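Local coordinates for protein thiol-activated cytolysin (Desulfobulbus propionicus, PDB 6NAL) that probably forms large pores in cholesterol-containing target membranes, as do other cholesterol-dependent cytolysins, after release as a water-soluble toxin, at residues A378-T383 with V457-T462. Sequence-based numbering, arbitrary orientation.
Sequences ARFTVT and VSIGGT
Strands 378-383 and 457-460 face each other across the interior of a beta sandwich, their axes 9.9 Å apart at closest approach and running nearly antiparallel at 162°, a separation too wide for backbone pairing, so that side chains alone make the contact. Ala-378 lies over Ile-459 and Phe-380 over Val-457, all four CB atoms turned into the gap between the two layers. Ile-459 meets both residues of the other strand. Its CG1 is flanked by the backbone N on one side and the carbonyl carbon on the other (chi1 56°) and the chain continues extended (chi2 174°), which carries CD1 up to the CB of Ala-378 at 3.4 Å, a pair tighter than usual van der Waals contact, at the end where the strands lie closer, the small alanine opposite the longer isoleucine. The same methyl meets CZ of Phe-380 obliquely at 3.9 Å, and CG1 of Ile-459 lies 4.0 Å from that ring atom. Facing sheets packed through their side chains, as here, make a beta sandwich, in this case the C-terminal domain that in cholesterol-dependent cytolysins is known as domain 4 and recognises the membrane. One layer holds 378-389 between 394-408 and 422-432; the other sets 454-462 between 349-372 and 465-471. Phe-380 also leans on Thr-429 and Trp-401 of its own layer, while Val-457 reaches Ile-427 in the facing one. Phe-380 and Val-457 pass alongside one another, heading opposite ways, and CG2 of Val-457 comes to the ring edge, near its plane, 3.9 Å from CE2 of Phe-380. On the outer side of the first layer, Arg-379 forms a salt bridge with Glu-430 and a cation-pi contact with Trp-440. Beyond Ile-459 the second strand leaves the interface, and the chain turns a corner at Gly-461.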
ATOM      1  N   ALA A 378      16.018 -19.964 -32.864  1.00 30.98           N
ATOM      2  CA  ALA A 378      15.306 -18.944 -32.120  1.00 42.77           C
ATOM      3  C   ALA A 378      16.149 -18.502 -30.936  1.00 35.15           C
ATOM      4  O   ALA A 378      16.974 -19.250 -30.423  1.00 36.24           O
ATOM      5  CB  ALA A 378      13.968 -19.468 -31.634  1.00 40.30           C
ATOM      6  N   ARG A 379      15.956 -17.278 -30.513  1.00 39.16           N
ATOM      7  CA  ARG A 379      16.530 -16.873 -29.248  1.00 34.83           C
ATOM      8  C   ARG A 379      15.467 -16.205 -28.410  1.00 31.99           C
ATOM      9  O   ARG A 379      14.534 -15.574 -28.931  1.00 35.59           O
ATOM     10  CB  ARG A 379      17.718 -15.955 -29.431  1.00 39.40           C
ATOM     11  CG  ARG A 379      17.405 -14.770 -30.225  1.00 43.04           C
ATOM     12  CD  ARG A 379      18.676 -14.080 -30.632  1.00 41.23           C
ATOM     13  NE  ARG A 379      18.310 -12.772 -31.152  1.00 41.72           N
ATOM     14  CZ  ARG A 379      19.093 -12.059 -31.940  1.00 45.28           C
ATOM     15  NH1 ARG A 379      20.302 -12.524 -32.248  1.00 45.93           N
ATOM     16  NH2 ARG A 379      18.674 -10.888 -32.399  1.00 48.59           N
ATOM     17  N   PHE A 380      15.634 -16.408 -27.105  1.00 34.90           N
ATOM     18  CA  PHE A 380      14.782 -15.927 -26.028  1.00 32.19           C
ATOM     19  C   PHE A 380      15.549 -14.889 -25.200  1.00 33.37           C
ATOM     20  O   PHE A 380      16.720 -15.092 -24.869  1.00 35.10           O
ATOM     21  CB  PHE A 380      14.366 -17.078 -25.087  1.00 39.43           C
ATOM     22  CG  PHE A 380      13.442 -18.099 -25.685  1.00 38.97           C
ATOM     23  CD1 PHE A 380      13.952 -19.180 -26.342  1.00 36.79           C
ATOM     24  CD2 PHE A 380      12.076 -18.009 -25.523  1.00 37.71           C
ATOM     25  CE1 PHE A 380      13.137 -20.136 -26.903  1.00 48.55           C
ATOM     26  CE2 PHE A 380      11.246 -18.982 -26.080  1.00 46.91           C
ATOM     27  CZ  PHE A 380      11.796 -20.051 -26.765  1.00 39.52           C
ATOM     28  N   THR A 381      14.882 -13.799 -24.822  1.00 30.37           N
ATOM     29  CA  THR A 381      15.414 -12.828 -23.861  1.00 31.03           C
ATOM     30  C   THR A 381      14.405 -12.628 -22.738  1.00 37.40           C
ATOM     31  O   THR A 381      13.242 -12.290 -22.996  1.00 40.04           O
ATOM     32  CB  THR A 381      15.715 -11.504 -24.546  1.00 37.80           C
ATOM     33  OG1 THR A 381      16.504 -11.773 -25.702  1.00 48.35           O
ATOM     34  CG2 THR A 381      16.506 -10.560 -23.646  1.00 40.09           C
ATOM     35  N   VAL A 382      14.831 -12.870 -21.505  1.00 34.40           N
ATOM     36  CA  VAL A 382      13.971 -12.722 -20.341  1.00 29.17           C
ATOM     37  C   VAL A 382      14.688 -11.872 -19.301  1.00 36.32           C
ATOM     38  O   VAL A 382      15.842 -12.140 -18.968  1.00 32.73           O
ATOM     39  CB  VAL A 382      13.568 -14.074 -19.750  1.00 31.51           C
ATOM     40  CG1 VAL A 382      12.663 -13.816 -18.547  1.00 34.06           C
ATOM     41  CG2 VAL A 382      12.875 -14.906 -20.783  1.00 35.51           C
ATOM     42  N   THR A 383      14.022 -10.813 -18.833  1.00 33.29           N
ATOM     43  CA  THR A 383      14.567  -9.899 -17.841  1.00 37.86           C
ATOM     44  C   THR A 383      13.507  -9.623 -16.774  1.00 35.94           C
ATOM     45  O   THR A 383      12.312  -9.839 -16.979  1.00 33.94           O
ATOM     46  CB  THR A 383      15.043  -8.582 -18.488  1.00 39.76           C
ATOM     47  OG1 THR A 383      13.900  -7.850 -18.933  1.00 47.48           O
ATOM     48  CG2 THR A 383      16.030  -8.861 -19.679  1.00 38.99           C
ATOM     49  N   VAL A 457       5.663 -19.642 -22.567  1.00 40.82           N
ATOM     50  CA  VAL A 457       5.733 -19.041 -23.893  1.00 40.23           C
ATOM     51  C   VAL A 457       6.219 -20.103 -24.860  1.00 42.34           C
ATOM     52  O   VAL A 457       7.304 -20.667 -24.675  1.00 46.45           O
ATOM     53  CB  VAL A 457       6.616 -17.778 -23.941  1.00 45.00           C
ATOM     54  CG1 VAL A 457       6.346 -16.875 -22.746  1.00 44.73           C
ATOM     55  CG2 VAL A 457       8.045 -18.083 -24.002  1.00 47.25           C
ATOM     56  N   SER A 458       5.395 -20.407 -25.864  1.00 43.29           N
ATOM     57  CA  SER A 458       5.701 -21.416 -26.874  1.00 39.44           C
ATOM     58  C   SER A 458       5.901 -20.730 -28.211  1.00 35.69           C
ATOM     59  O   SER A 458       5.085 -19.902 -28.611  1.00 42.59           O
ATOM     60  CB  SER A 458       4.571 -22.441 -27.010  1.00 47.19           C
ATOM     61  OG  SER A 458       4.211 -22.966 -25.751  1.00 52.80           O
ATOM     62  N   ILE A 459       6.967 -21.047 -28.889  1.00 34.55           N
ATOM     63  CA  ILE A 459       7.071 -20.629 -30.269  1.00 37.94           C
ATOM     64  C   ILE A 459       7.122 -21.893 -31.107  1.00 38.14           C
ATOM     65  O   ILE A 459       7.647 -22.926 -30.680  1.00 39.08           O
ATOM     66  CB  ILE A 459       8.287 -19.722 -30.548  1.00 31.42           C
ATOM     67  CG1 ILE A 459       9.582 -20.387 -30.125  1.00 32.53           C
ATOM     68  CG2 ILE A 459       8.101 -18.378 -29.896  1.00 36.37           C
ATOM     69  CD1 ILE A 459      10.782 -19.565 -30.532  1.00 36.31           C
ATOM     70  N   GLY A 460       6.549 -21.813 -32.292  1.00 36.15           N
ATOM     71  CA  GLY A 460       6.622 -22.902 -33.235  1.00 34.19           C
ATOM     72  C   GLY A 460       6.561 -22.362 -34.642  1.00 35.53           C
ATOM     73  O   GLY A 460       6.858 -21.175 -34.879  1.00 33.70           O
ATOM     74  N   GLY A 461       6.164 -23.217 -35.584  1.00 38.22           N
ATOM     75  CA  GLY A 461       6.004 -22.762 -36.945  1.00 40.76           C
ATOM     76  C   GLY A 461       7.267 -22.977 -37.738  1.00 38.73           C
ATOM     77  O   GLY A 461       8.112 -23.811 -37.389  1.00 38.97           O
ATOM     78  N   THR A 462       7.374 -22.247 -38.841  1.00 41.45           N
ATOM     79  CA  THR A 462       8.530 -22.335 -39.723  1.00 51.18           C
ATOM     80  C   THR A 462       9.092 -20.943 -39.891  1.00 45.10           C
ATOM     81  O   THR A 462       8.501 -19.980 -39.409  1.00 46.59           O
ATOM     82  CB  THR A 462       8.182 -22.858 -41.118  1.00 44.78           C
ATOM     83  OG1 THR A 462       7.395 -21.850 -41.749  1.00 43.43           O
ATOM     84  CG2 THR A 462       7.447 -24.191 -41.050  1.00 41.66           C
TER